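Local coordinates for lysine/ornithine decarboxylase (Vibrio vulnificus, PDB 2PLJ), which catalyses the decarboxylation of lysine and ornithine, the latter to putrescine, with pyridoxal phosphate as cofactor in a beta/alpha-barrel, at residues F53-L58 with V303-G308; L58-D63 with A402-L407; P130-A135 with E157-Y162; Q193-I198 with E237-R242; L247-I252 with T284-A289. All coordinates share one frame; numbering follows the deposited sequence.

Interaction 1: residues F53-L58 with V303-G308; sequences FGAPLL and VASVMG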
# COMPACT_ATOMS: atom_id res chain seq x y z
N PHE A 53 14.91 -20.43 -0.69
CA PHE A 53 14.81 -19.00 -0.41
C PHE A 53 13.85 -18.65 0.71
O PHE A 53 13.97 -17.57 1.29
CB PHE A 53 14.37 -18.23 -1.67
CG PHE A 53 15.27 -18.44 -2.86
CD1 PHE A 53 14.82 -19.17 -3.94
CD2 PHE A 53 16.56 -17.93 -2.88
CE1 PHE A 53 15.62 -19.39 -5.05
CE2 PHE A 53 17.38 -18.13 -3.99
CZ PHE A 53 16.91 -18.86 -5.07
N GLY A 54 12.92 -19.55 1.03
CA GLY A 54 11.94 -19.29 2.08
C GLY A 54 10.81 -18.41 1.55
O GLY A 54 10.98 -17.67 0.58
N ALA A 55 9.67 -18.48 2.20
CA ALA A 55 8.45 -17.80 1.77
C ALA A 55 8.23 -16.50 2.55
O ALA A 55 8.75 -16.35 3.65
CB ALA A 55 7.25 -18.75 1.94
N PRO A 56 7.45 -15.56 2.00
CA PRO A 56 6.80 -15.63 0.68
C PRO A 56 7.71 -15.22 -0.48
O PRO A 56 8.71 -14.51 -0.27
CB PRO A 56 5.63 -14.63 0.82
CG PRO A 56 6.13 -13.60 1.78
CD PRO A 56 7.16 -14.29 2.69
N LEU A 57 7.35 -15.66 -1.68
CA LEU A 57 8.17 -15.44 -2.90
C LEU A 57 7.28 -14.98 -4.03
O LEU A 57 6.07 -15.29 -4.04
CB LEU A 57 8.82 -16.76 -3.34
CG LEU A 57 9.80 -17.44 -2.40
CD1 LEU A 57 10.26 -18.77 -2.98
CD2 LEU A 57 10.98 -16.52 -2.06
N LEU A 58 7.89 -14.31 -5.00
CA LEU A 58 7.27 -14.04 -6.29
C LEU A 58 8.20 -14.64 -7.36
O LEU A 58 9.37 -14.24 -7.46
CB LEU A 58 7.11 -12.54 -6.49
CG LEU A 58 6.10 -11.88 -5.55
CD1 LEU A 58 6.27 -10.39 -5.60
CD2 LEU A 58 4.67 -12.21 -5.96
N VAL A 303 3.90 -17.13 -4.06
CA VAL A 303 3.95 -18.30 -3.19
C VAL A 303 3.93 -17.77 -1.76
O VAL A 303 4.83 -17.00 -1.36
CB VAL A 303 5.24 -19.16 -3.43
CG1 VAL A 303 5.22 -20.40 -2.53
CG2 VAL A 303 5.37 -19.54 -4.91
N ALA A 304 2.90 -18.15 -1.02
CA ALA A 304 2.84 -17.83 0.42
C ALA A 304 2.69 -19.10 1.22
O ALA A 304 2.30 -20.13 0.68
CB ALA A 304 1.65 -16.90 0.71
N SER A 305 3.04 -19.03 2.50
CA SER A 305 2.94 -20.18 3.37
C SER A 305 2.04 -19.89 4.56
O SER A 305 1.87 -18.72 4.97
CB SER A 305 4.33 -20.66 3.80
OG SER A 305 4.86 -19.91 4.88
N VAL A 306 1.48 -20.95 5.12
CA VAL A 306 0.54 -20.83 6.25
C VAL A 306 1.36 -20.71 7.56
O VAL A 306 2.10 -21.64 7.92
CB VAL A 306 -0.38 -22.07 6.35
CG1 VAL A 306 -1.26 -21.99 7.57
CG2 VAL A 306 -1.23 -22.22 5.08
N MET A 307 1.20 -19.59 8.26
CA MET A 307 1.85 -19.35 9.56
C MET A 307 1.12 -20.00 10.73
O MET A 307 1.75 -20.45 11.70
CB MET A 307 1.98 -17.84 9.81
CG MET A 307 2.82 -17.10 8.76
SD MET A 307 3.30 -15.45 9.32
CE MET A 307 1.73 -14.72 9.84
N GLY A 308 -0.21 -20.02 10.64
CA GLY A 308 -1.06 -20.64 11.65
C GLY A 308 -2.49 -20.68 11.14
O GLY A 308 -2.78 -20.32 9.98

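Interaction 2: residues L58-D63 with A402-L407; sequences LLLDCD and AQTIAL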
# COMPACT_ATOMS: atom_id res chain seq x y z
N LEU A 58 7.89 -14.31 -5.00
CA LEU A 58 7.27 -14.04 -6.29
C LEU A 58 8.20 -14.64 -7.36
O LEU A 58 9.37 -14.24 -7.46
CB LEU A 58 7.11 -12.54 -6.49
CG LEU A 58 6.10 -11.88 -5.55
CD1 LEU A 58 6.27 -10.39 -5.60
CD2 LEU A 58 4.67 -12.21 -5.96
N LEU A 59 7.71 -15.62 -8.12
CA LEU A 59 8.52 -16.27 -9.14
C LEU A 59 8.28 -15.58 -10.49
O LEU A 59 7.18 -15.64 -11.03
CB LEU A 59 8.22 -17.78 -9.23
CG LEU A 59 8.29 -18.54 -7.89
CD1 LEU A 59 7.98 -20.02 -8.14
CD2 LEU A 59 9.67 -18.34 -7.23
N LEU A 60 9.32 -14.93 -10.99
CA LEU A 60 9.24 -14.19 -12.24
C LEU A 60 9.86 -15.02 -13.38
O LEU A 60 11.04 -15.39 -13.35
CB LEU A 60 10.01 -12.87 -12.09
CG LEU A 60 10.36 -12.14 -13.40
CD1 LEU A 60 9.02 -11.70 -14.08
CD2 LEU A 60 11.26 -10.92 -13.08
N ASP A 61 9.04 -15.30 -14.38
CA ASP A 61 9.50 -16.14 -15.49
C ASP A 61 9.71 -15.25 -16.72
O ASP A 61 8.73 -14.80 -17.37
CB ASP A 61 8.48 -17.25 -15.79
CG ASP A 61 8.94 -18.19 -16.91
OD1 ASP A 61 10.01 -17.94 -17.51
OD2 ASP A 61 8.20 -19.18 -17.21
N CYS A 62 10.99 -14.97 -17.05
CA CYS A 62 11.30 -14.10 -18.21
C CYS A 62 10.81 -14.64 -19.57
O CYS A 62 10.65 -13.88 -20.51
CB CYS A 62 12.80 -13.82 -18.30
SG CYS A 62 13.33 -12.86 -16.84
N ASP A 63 10.61 -15.95 -19.66
CA ASP A 63 10.05 -16.53 -20.90
C ASP A 63 8.65 -15.96 -21.14
O ASP A 63 8.24 -15.71 -22.28
CB ASP A 63 9.96 -18.06 -20.76
CG ASP A 63 11.32 -18.74 -20.89
OD1 ASP A 63 12.23 -18.21 -21.57
OD2 ASP A 63 11.43 -19.86 -20.35
N ALA A 402 7.60 -10.15 0.17
CA ALA A 402 7.97 -11.28 -0.67
C ALA A 402 9.22 -10.96 -1.49
O ALA A 402 9.36 -9.84 -2.01
CB ALA A 402 6.82 -11.63 -1.59
N GLN A 403 10.11 -11.93 -1.58
CA GLN A 403 11.30 -11.82 -2.42
C GLN A 403 10.96 -12.28 -3.83
O GLN A 403 10.37 -13.36 -4.02
CB GLN A 403 12.43 -12.69 -1.84
CG GLN A 403 13.74 -12.47 -2.59
CD GLN A 403 14.93 -13.23 -2.04
OE1 GLN A 403 16.05 -12.99 -2.47
NE2 GLN A 403 14.70 -14.14 -1.07
N THR A 404 11.35 -11.49 -4.82
CA THR A 404 11.17 -11.90 -6.21
C THR A 404 12.36 -12.74 -6.68
O THR A 404 13.52 -12.36 -6.49
CB THR A 404 10.95 -10.66 -7.12
OG1 THR A 404 9.69 -10.04 -6.80
CG2 THR A 404 10.89 -11.05 -8.59
N ILE A 405 12.07 -13.88 -7.29
CA ILE A 405 13.12 -14.75 -7.84
C ILE A 405 12.99 -14.71 -9.37
O ILE A 405 11.96 -15.13 -9.91
CB ILE A 405 13.00 -16.21 -7.36
CG1 ILE A 405 12.89 -16.29 -5.81
CG2 ILE A 405 14.21 -17.00 -7.88
CD1 ILE A 405 14.06 -15.65 -5.09
N ALA A 406 14.02 -14.20 -10.06
CA ALA A 406 13.95 -14.02 -11.52
C ALA A 406 14.55 -15.25 -12.19
O ALA A 406 15.73 -15.61 -11.92
CB ALA A 406 14.70 -12.75 -11.96
N LEU A 407 13.76 -15.84 -13.08
CA LEU A 407 14.12 -17.06 -13.81
C LEU A 407 14.17 -16.86 -15.32
O LEU A 407 13.41 -16.05 -15.89
CB LEU A 407 13.08 -18.17 -13.51
CG LEU A 407 12.65 -18.38 -12.05
CD1 LEU A 407 11.40 -19.26 -11.96
CD2 LEU A 407 13.79 -18.99 -11.30

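Interaction 3: residues P130-A135 with E157-Y162; sequences PIKRDA and EKFKAY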
# COMPACT_ATOMS: atom_id res chain seq x y z
N PRO A 130 1.72 13.29 -16.97
CA PRO A 130 1.23 14.60 -17.44
C PRO A 130 1.52 15.77 -16.53
O PRO A 130 1.45 16.92 -16.99
CB PRO A 130 -0.30 14.40 -17.57
CG PRO A 130 -0.51 12.89 -17.61
CD PRO A 130 0.61 12.37 -16.67
N ILE A 131 1.88 15.53 -15.26
CA ILE A 131 2.03 16.67 -14.33
C ILE A 131 3.36 16.60 -13.59
O ILE A 131 3.58 15.70 -12.76
CB ILE A 131 0.87 16.71 -13.30
CG1 ILE A 131 -0.48 16.72 -14.02
CG2 ILE A 131 1.08 17.91 -12.34
CD1 ILE A 131 -0.88 18.02 -14.72
N LYS A 132 4.24 17.54 -13.93
CA LYS A 132 5.63 17.38 -13.57
C LYS A 132 6.17 18.61 -12.88
O LYS A 132 5.86 19.76 -13.27
CB LYS A 132 6.48 17.09 -14.81
CG LYS A 132 6.13 15.78 -15.57
CD LYS A 132 6.71 15.73 -17.00
CE LYS A 132 6.00 16.73 -17.95
NZ LYS A 132 4.49 16.64 -17.88
N ARG A 133 7.01 18.40 -11.87
CA ARG A 133 7.76 19.51 -11.30
C ARG A 133 8.92 19.83 -12.25
O ARG A 133 9.36 18.96 -13.01
CB ARG A 133 8.30 19.12 -9.93
CG ARG A 133 7.17 18.79 -8.96
CD ARG A 133 7.70 18.01 -7.79
NE ARG A 133 8.11 16.69 -8.23
CZ ARG A 133 8.32 15.65 -7.42
NH1 ARG A 133 8.19 15.79 -6.10
NH2 ARG A 133 8.70 14.47 -7.93
N ASP A 134 9.44 21.05 -12.16
CA ASP A 134 10.58 21.42 -12.99
C ASP A 134 11.69 20.36 -12.89
O ASP A 134 12.21 19.91 -13.93
CB ASP A 134 11.10 22.83 -12.66
CG ASP A 134 12.22 23.26 -13.59
OD1 ASP A 134 11.96 23.36 -14.82
OD2 ASP A 134 13.34 23.47 -13.09
N ALA A 135 12.03 19.94 -11.67
CA ALA A 135 13.07 18.90 -11.46
C ALA A 135 12.81 17.59 -12.23
O ALA A 135 13.73 16.98 -12.75
CB ALA A 135 13.30 18.63 -9.97
N GLU A 157 3.38 25.65 -20.21
CA GLU A 157 4.23 26.79 -19.82
C GLU A 157 5.56 26.31 -19.24
O GLU A 157 6.60 26.98 -19.42
CB GLU A 157 3.48 27.70 -18.81
CG GLU A 157 4.20 29.02 -18.45
CD GLU A 157 5.28 28.85 -17.36
OE1 GLU A 157 5.39 27.77 -16.71
OE2 GLU A 157 6.05 29.81 -17.13
N LYS A 158 5.54 25.16 -18.55
CA LYS A 158 6.73 24.58 -17.93
C LYS A 158 7.83 24.26 -18.94
O LYS A 158 8.99 24.06 -18.56
CB LYS A 158 6.37 23.30 -17.15
CG LYS A 158 5.33 23.56 -16.09
CD LYS A 158 5.16 22.33 -15.20
CE LYS A 158 4.06 22.58 -14.18
NZ LYS A 158 3.64 21.28 -13.55
N PHE A 159 7.45 24.17 -20.22
CA PHE A 159 8.38 23.78 -21.29
C PHE A 159 9.00 24.94 -22.07
O PHE A 159 9.84 24.73 -22.96
CB PHE A 159 7.74 22.75 -22.24
CG PHE A 159 7.64 21.40 -21.61
CD1 PHE A 159 8.77 20.59 -21.54
CD2 PHE A 159 6.45 20.99 -20.98
CE1 PHE A 159 8.71 19.33 -20.90
CE2 PHE A 159 6.36 19.77 -20.34
CZ PHE A 159 7.49 18.92 -20.30
N LYS A 160 8.58 26.16 -21.74
CA LYS A 160 9.19 27.34 -22.40
C LYS A 160 10.71 27.32 -22.22
O LYS A 160 11.48 27.57 -23.17
CB LYS A 160 8.60 28.62 -21.83
CG LYS A 160 7.17 28.90 -22.29
CD LYS A 160 6.70 30.20 -21.66
CE LYS A 160 5.42 30.71 -22.27
NZ LYS A 160 5.17 32.14 -21.86
N ALA A 161 11.14 27.04 -20.99
CA ALA A 161 12.55 27.06 -20.64
C ALA A 161 13.31 25.91 -21.33
O ALA A 161 14.54 25.91 -21.37
CB ALA A 161 12.71 27.00 -19.12
N TYR A 162 12.57 24.95 -21.89
CA TYR A 162 13.14 23.74 -22.50
C TYR A 162 12.78 23.59 -23.98
O TYR A 162 12.93 22.50 -24.54
CB TYR A 162 12.72 22.48 -21.70
CG TYR A 162 13.08 22.63 -20.25
CD1 TYR A 162 12.09 22.91 -19.30
CD2 TYR A 162 14.41 22.54 -19.83
CE1 TYR A 162 12.42 23.08 -17.94
CE2 TYR A 162 14.75 22.70 -18.48
CZ TYR A 162 13.76 22.98 -17.55
OH TYR A 162 14.13 23.16 -16.24
O HOH W 1 9.53 23.93 -15.91

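Interaction 4: residues Q193-I198 with E237-R242; sequences QALVII and EQVVER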
# COMPACT_ATOMS: atom_id res chain seq x y z
N GLN A 193 -9.65 21.76 -26.40
CA GLN A 193 -8.52 22.19 -25.57
C GLN A 193 -7.20 21.77 -26.22
O GLN A 193 -6.20 22.48 -26.12
CB GLN A 193 -8.60 21.62 -24.15
CG GLN A 193 -9.71 22.24 -23.29
CD GLN A 193 -9.98 21.51 -21.96
OE1 GLN A 193 -9.73 20.29 -21.79
NE2 GLN A 193 -10.51 22.26 -21.00
N ALA A 194 -7.20 20.59 -26.85
CA ALA A 194 -5.99 20.09 -27.51
C ALA A 194 -5.55 21.05 -28.62
O ALA A 194 -4.36 21.37 -28.73
CB ALA A 194 -6.22 18.71 -28.06
N LEU A 195 -6.51 21.53 -29.42
CA LEU A 195 -6.21 22.49 -30.49
C LEU A 195 -5.64 23.80 -29.91
O LEU A 195 -4.66 24.33 -30.43
CB LEU A 195 -7.43 22.71 -31.40
CG LEU A 195 -7.74 21.44 -32.22
CD1 LEU A 195 -9.15 21.45 -32.80
CD2 LEU A 195 -6.70 21.22 -33.32
N VAL A 196 -6.21 24.26 -28.79
CA VAL A 196 -5.71 25.47 -28.10
C VAL A 196 -4.27 25.25 -27.61
O VAL A 196 -3.41 26.11 -27.79
CB VAL A 196 -6.64 25.91 -26.93
CG1 VAL A 196 -6.06 27.10 -26.21
CG2 VAL A 196 -8.06 26.26 -27.45
N ILE A 197 -4.01 24.08 -27.02
CA ILE A 197 -2.65 23.77 -26.59
C ILE A 197 -1.67 23.75 -27.78
O ILE A 197 -0.55 24.28 -27.70
CB ILE A 197 -2.62 22.42 -25.82
CG1 ILE A 197 -3.31 22.59 -24.46
CG2 ILE A 197 -1.18 21.95 -25.62
CD1 ILE A 197 -3.64 21.25 -23.76
N ILE A 198 -2.11 23.18 -28.89
CA ILE A 198 -1.23 23.01 -30.06
C ILE A 198 -0.95 24.39 -30.71
O ILE A 198 0.20 24.71 -31.05
CB ILE A 198 -1.80 21.97 -31.05
CG1 ILE A 198 -1.75 20.55 -30.42
CG2 ILE A 198 -1.02 21.97 -32.38
CD1 ILE A 198 -2.57 19.52 -31.13
N GLU A 237 -6.41 16.23 -38.34
CA GLU A 237 -6.94 16.92 -39.53
C GLU A 237 -7.20 18.41 -39.27
O GLU A 237 -6.89 19.26 -40.14
CB GLU A 237 -8.22 16.23 -40.01
CG GLU A 237 -7.99 14.82 -40.55
CD GLU A 237 -9.27 13.98 -40.73
OE1 GLU A 237 -10.39 14.54 -40.76
OE2 GLU A 237 -9.12 12.73 -40.83
N GLN A 238 -7.75 18.72 -38.10
CA GLN A 238 -8.01 20.11 -37.70
C GLN A 238 -6.73 20.92 -37.55
O GLN A 238 -6.70 22.09 -37.94
CB GLN A 238 -8.81 20.20 -36.40
CG GLN A 238 -10.26 19.72 -36.51
CD GLN A 238 -11.10 20.55 -37.47
OE1 GLN A 238 -11.00 21.78 -37.53
NE2 GLN A 238 -11.94 19.86 -38.25
N VAL A 239 -5.69 20.31 -36.99
CA VAL A 239 -4.37 20.95 -36.91
C VAL A 239 -3.88 21.40 -38.30
O VAL A 239 -3.48 22.56 -38.48
CB VAL A 239 -3.34 20.01 -36.27
CG1 VAL A 239 -1.93 20.57 -36.38
CG2 VAL A 239 -3.72 19.76 -34.80
N VAL A 240 -3.90 20.48 -39.26
CA VAL A 240 -3.49 20.75 -40.65
C VAL A 240 -4.37 21.82 -41.30
O VAL A 240 -3.86 22.72 -42.01
CB VAL A 240 -3.50 19.43 -41.48
CG1 VAL A 240 -3.53 19.70 -43.00
CG2 VAL A 240 -2.33 18.54 -41.07
N GLU A 241 -5.68 21.73 -41.08
CA GLU A 241 -6.62 22.69 -41.66
C GLU A 241 -6.43 24.10 -41.11
O GLU A 241 -6.68 25.09 -41.79
CB GLU A 241 -8.07 22.22 -41.46
CG GLU A 241 -8.45 21.00 -42.31
CD GLU A 241 -8.12 21.18 -43.81
OE1 GLU A 241 -7.33 20.37 -44.36
OE2 GLU A 241 -8.64 22.13 -44.42
N ARG A 242 -5.98 24.17 -39.85
CA ARG A 242 -5.65 25.44 -39.22
C ARG A 242 -4.27 25.99 -39.65
O ARG A 242 -3.86 27.04 -39.17
CB ARG A 242 -5.71 25.32 -37.70
CG ARG A 242 -7.12 25.20 -37.16
CD ARG A 242 -7.12 25.29 -35.65
NE ARG A 242 -8.44 25.08 -35.07
CZ ARG A 242 -8.76 25.33 -33.80
NH1 ARG A 242 -7.85 25.83 -32.96
NH2 ARG A 242 -9.98 25.09 -33.36

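Interaction 5: residues L247-I252 with T284-A289; sequences LSTLDI and TVHVLA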
# COMPACT_ATOMS: atom_id res chain seq x y z
N LEU A 247 0.96 16.74 -37.24
CA LEU A 247 1.41 15.87 -36.13
C LEU A 247 1.97 14.55 -36.62
O LEU A 247 1.40 13.93 -37.54
CB LEU A 247 0.27 15.63 -35.14
CG LEU A 247 -0.39 16.90 -34.58
CD1 LEU A 247 -1.33 16.52 -33.43
CD2 LEU A 247 0.65 17.94 -34.13
N SER A 248 3.08 14.13 -36.03
CA SER A 248 3.79 12.95 -36.53
C SER A 248 3.40 11.64 -35.84
O SER A 248 3.64 10.56 -36.40
CB SER A 248 5.31 13.15 -36.43
OG SER A 248 5.76 13.04 -35.08
N THR A 249 2.80 11.73 -34.66
CA THR A 249 2.71 10.55 -33.76
C THR A 249 1.34 10.44 -33.09
O THR A 249 0.78 11.46 -32.67
CB THR A 249 3.80 10.64 -32.67
OG1 THR A 249 5.08 10.87 -33.28
CG2 THR A 249 3.84 9.40 -31.77
N LEU A 250 0.83 9.20 -33.01
CA LEU A 250 -0.31 8.85 -32.15
C LEU A 250 0.16 7.80 -31.18
O LEU A 250 0.69 6.76 -31.59
CB LEU A 250 -1.48 8.29 -32.97
CG LEU A 250 -2.69 7.95 -32.10
CD1 LEU A 250 -3.14 9.22 -31.33
CD2 LEU A 250 -3.83 7.38 -32.96
N ASP A 251 -0.05 8.06 -29.89
CA ASP A 251 0.31 7.10 -28.83
C ASP A 251 -1.02 6.61 -28.23
O ASP A 251 -1.75 7.43 -27.65
CB ASP A 251 1.17 7.86 -27.80
CG ASP A 251 1.47 7.06 -26.54
OD1 ASP A 251 0.88 5.97 -26.31
OD2 ASP A 251 2.32 7.57 -25.78
N ILE A 252 -1.34 5.33 -28.39
CA ILE A 252 -2.65 4.79 -27.99
C ILE A 252 -2.73 4.26 -26.54
O ILE A 252 -3.71 3.65 -26.13
CB ILE A 252 -3.18 3.70 -28.98
CG1 ILE A 252 -2.24 2.47 -28.97
CG2 ILE A 252 -3.33 4.30 -30.41
CD1 ILE A 252 -2.84 1.24 -29.65
N THR A 284 1.94 9.23 -42.98
CA THR A 284 2.99 10.01 -42.30
C THR A 284 2.88 10.01 -40.76
O THR A 284 3.67 10.69 -40.08
CB THR A 284 2.96 11.47 -42.75
OG1 THR A 284 1.70 12.05 -42.42
CG2 THR A 284 3.23 11.61 -44.27
N VAL A 285 1.89 9.31 -40.20
CA VAL A 285 1.75 9.19 -38.73
C VAL A 285 2.27 7.82 -38.30
O VAL A 285 1.93 6.79 -38.90
CB VAL A 285 0.28 9.35 -38.25
CG1 VAL A 285 0.15 9.05 -36.72
CG2 VAL A 285 -0.27 10.72 -38.60
N HIS A 286 3.12 7.81 -37.30
CA HIS A 286 3.44 6.52 -36.73
C HIS A 286 2.88 6.40 -35.34
O HIS A 286 2.54 7.39 -34.67
CB HIS A 286 4.92 6.26 -36.77
CG HIS A 286 5.68 7.00 -35.73
ND1 HIS A 286 5.96 8.34 -35.84
CD2 HIS A 286 6.29 6.57 -34.60
CE1 HIS A 286 6.69 8.72 -34.79
NE2 HIS A 286 6.88 7.66 -34.02
N VAL A 287 2.78 5.15 -34.92
CA VAL A 287 1.94 4.83 -33.80
C VAL A 287 2.77 4.16 -32.71
O VAL A 287 3.61 3.31 -33.01
CB VAL A 287 0.76 3.93 -34.23
CG1 VAL A 287 -0.18 3.64 -33.04
CG2 VAL A 287 -0.03 4.61 -35.39
N LEU A 288 2.50 4.56 -31.46
CA LEU A 288 3.14 4.01 -30.23
C LEU A 288 2.06 3.43 -29.33
O LEU A 288 0.87 3.82 -29.42
CB LEU A 288 3.82 5.13 -29.40
CG LEU A 288 4.66 6.23 -30.04
CD1 LEU A 288 5.27 7.12 -29.02
CD2 LEU A 288 5.77 5.59 -30.97
N ALA A 289 2.43 2.50 -28.44
CA ALA A 289 1.54 2.15 -27.34
C ALA A 289 2.37 2.01 -26.09
O ALA A 289 3.62 1.94 -26.18
CB ALA A 289 0.78 0.85 -27.61

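Interaction 1: residues F53-L58 with V303-G308
In the beta domain of this decarboxylase, strands 57-61 and 300-312 run antiparallel, and Leu57 and Val303 form the hydrogen-bonded pair at which they meet. Two backbone bonds join the pair: Leu57 N gives its hydrogen to Val303 O at 2.9 Å, and Val303 N returns a bond to Leu57 O at 2.8 Å. Both side chains stand on the same face of the sheet, with Leu57 CB 4.3 Å from Val303 CB, and helix 40-53 covers that face, Val50 touching both residues and Ile46 the valine.

Pro56, just before Leu57 and after a cis peptide bond, adds its ring to the contact. Its CB lies 3.3 Å from Val303 O, so this one carbonyl takes the amide bond of Leu57 and the flank of the proline together. The sheet is mixed here: strand 57-61 has Val303 on one side and parallel strand 403-407 on the other, as expected for the beta domain that accompanies the barrel in this family.

Further out the two chains diverge, and the touch shrinks to methyl against methylene, Ala55 CB to Ser305 CB at 4.0 Å. The hydroxyl of Ser305 stands between its own backbone N and carbonyl carbon (chi1 82°) and is hydrogen-bonded to Asp321. Beyond it, Met307 and Gly308 form a classic beta bulge opposite Tyr319.

Interaction 2: residues L58-D63 with A402-L407
Leu58 and Thr404 begin a parallel ladder between strands 57-61 and 403-407 that runs in register through Leu59 with Ile405 and Leu60 with Ala406 to Asp61 with Leu407. Five backbone hydrogen bonds hold it, the donors alternating between strands. Leu58 N reaches Gln403 O at 2.8 Å, and Ile405 N meets Leu58 O at 2.7 Å. Leu60 N to Ile405 O and Leu407 N to Leu60 O continue the series. The last bond, from Cys62 N to Leu407 O at 2.9 Å, carries the pairing into the first turn of helix 62-75.

The apolar contacts divide between the two faces. On one, Leu59 and Ile405 lie side by side and point the same way, CD2 of the leucine 4.0 Å from CB of the isoleucine; Leu407 CD1 approaches Leu59 CB on the same face. On the other, Leu58 sets CG against Ala402 CB at 4.0 Å, while its CB and CD1 flank Thr404 OG1. Leu60 has CG anti to its backbone N (chi1 164°), which brings CD2 to 4.1 Å from Ala406 CB.

Asp61 caps the start of the helix: its OD1 accepts from Asp63 N at 3.0 Å, met from above the carboxylate plane, and also from Asn408 ND2.

The amides and carbonyls of the ladder thus satisfy one another in a largely apolar setting, while the capping carboxylate of Asp61 sits at the junction of strand and helix.

Interaction 3: residues P130-A135 with E157-Y162
Lys158 reaches across to Lys132 with an extended chain, and its NZ donates to Lys132 O at 2.7 Å from above the carbonyl plane, 35° out of it. This is the close, enclosed half of the contact. The same ammonium group is held by Glu155 and by the carbonyl of Met307 of the second subunit, so the bond sits at the dimer interface. Lys132 comes the other way with a chain bent at its outer two torsions. That bend brings CE to the edge of the Phe159 ring, in its plane, 3.5 Å from CZ, the two side chains crossing at about a right angle. The ammonium end of Lys132 belongs to Glu155 as well; a single carboxylate thus pairs with both lysines, whose NZ atoms stay 6.4 Å apart, and probably offsets their like charges.

The solvent side is looser, for Asp134 is exposed and a water bridges it to the backbone: the water donates to Asp134 OD1 and to Lys158 O, 2.7 Å from each. The tyrosine bond itself is short. Asp134 OD1 receives Tyr162 OH at 2.6 Å on the syn side, 20° out of the carboxylate plane, with carboxylate and ring planes 27° apart; Tyr162 OH is also bonded to Arg138.

Lys158 and Phe159 are carried by a type I beta turn from Glu157 to Lys160. The arrangement is that of a beta/alpha-barrel periphery, where the loop after helix 153-157 packs against the loop leading into helix 134-143 and its first turn and, through Lys158, meets the partner subunit.

Interaction 4: residues Q193-I198 with E237-R242
Leu195 faces three residues of segment 237-242 in turn, and the first is Gln238. Only the root of that glutamine matters here: its CB lies 3.8 Å from Leu195 CD1, while the bend at chi2 (-62°) carries the amide away from the helix opposite.

Val239 follows and supplies the apolar centre. Its CG2, anti to the carbonyl carbon, lies in the fork between two side chains one turn apart on helix 191-203, at 3.6 Å from Leu195 CD2 and 3.9 Å from Ile198 CD1. The isoleucine meets the valine at about a right angle, the leucine more obliquely.

The walk ends at Arg242, just past the helix, whose chain is extended from CG to NE and runs over Leu195. One face of the guanidinium rests on the leucine, with CB 3.4 Å above the plane and offset toward the rim; NH1 is 3.5 Å from that carbon. NH1 also makes a long, weak ion pair with Glu199, so an apolar methylene and a distant charge share this exposed end.

No hydrogen bond crosses between the segments. The axes of the two short helix segments approach to 10.7 Å at 44°, side-chain packing of neighbouring outer helices in a beta/alpha-barrel.

Interaction 5: residues L247-I252 with T284-A289
Val285 and Val287 form bumps on one face of the strand pair, each set against the chain opposite. Val285 CG1 settles against Leu250, 3.8 Å from its N and 4.2 Å from its CB. Two residues on, CG1 of Val287 sits beside the carbonyl oxygen of Leu250 and reaches Ile252 CG2 at 4.2 Å. Ile252 has CG1 between its backbone N and carbonyl carbon (chi1 64°), which turns this carbon onto the methyl of Ala289, 3.7 Å from CB.

Strands 249-251 and 286-289 are parallel neighbours in the beta/alpha-barrel, joined by helix 267-278 in a beta-alpha-beta crossover. Backbone bonds alternate between them: Ser248 O takes His286 N, Leu250 N meets His286 O, Leu288 N meets Leu250 O, and Ile252 N meets Leu288 O.

On the other face, Thr249 fits between His286 and Leu288. Its CG2 stands over one face of the imidazole, offset toward the rim, and also touches Leu288 CG at 3.7 Å. The Thr249 hydroxyl donates to Ser248 OG while lying 3.1 Å from His286 CE1. A weak bond from His286 ND1 to Ser248 O, at 3.3 Å, adds to the hold on the ring. The side chains of Leu288 and Asp251 cross at about a right angle, CB to CB 4.1 Å. Asp251 OD1 accepts from Gly253 N, and the Asp251 side chain is about 7 Å from the bound cofactor-putrescine adduct.

In the fold
Interactions 1 and 2 share Leu58 and strand 57-61 of the beta domain; interaction 1 is a single antiparallel pair, interaction 2 a four-pair parallel ladder, both buried. Interactions 3, 4 and 5 belong to the barrel, across the chain's centre from the other two. Interaction 5 is again a strand ladder, but within the barrel wall and near the bound adduct. Interaction 4 lies on the outer helices and relies on apolar contacts; it touches interaction 5 where Ile198 and Val239 pack on Leu247. Interaction 3, dominated by charged and polar side chains, sits at the barrel periphery on the subunit interface: Lys158 bonds Met307 O of the second subunit, which lies in that chain's copy of segment 303-308 from interaction 1.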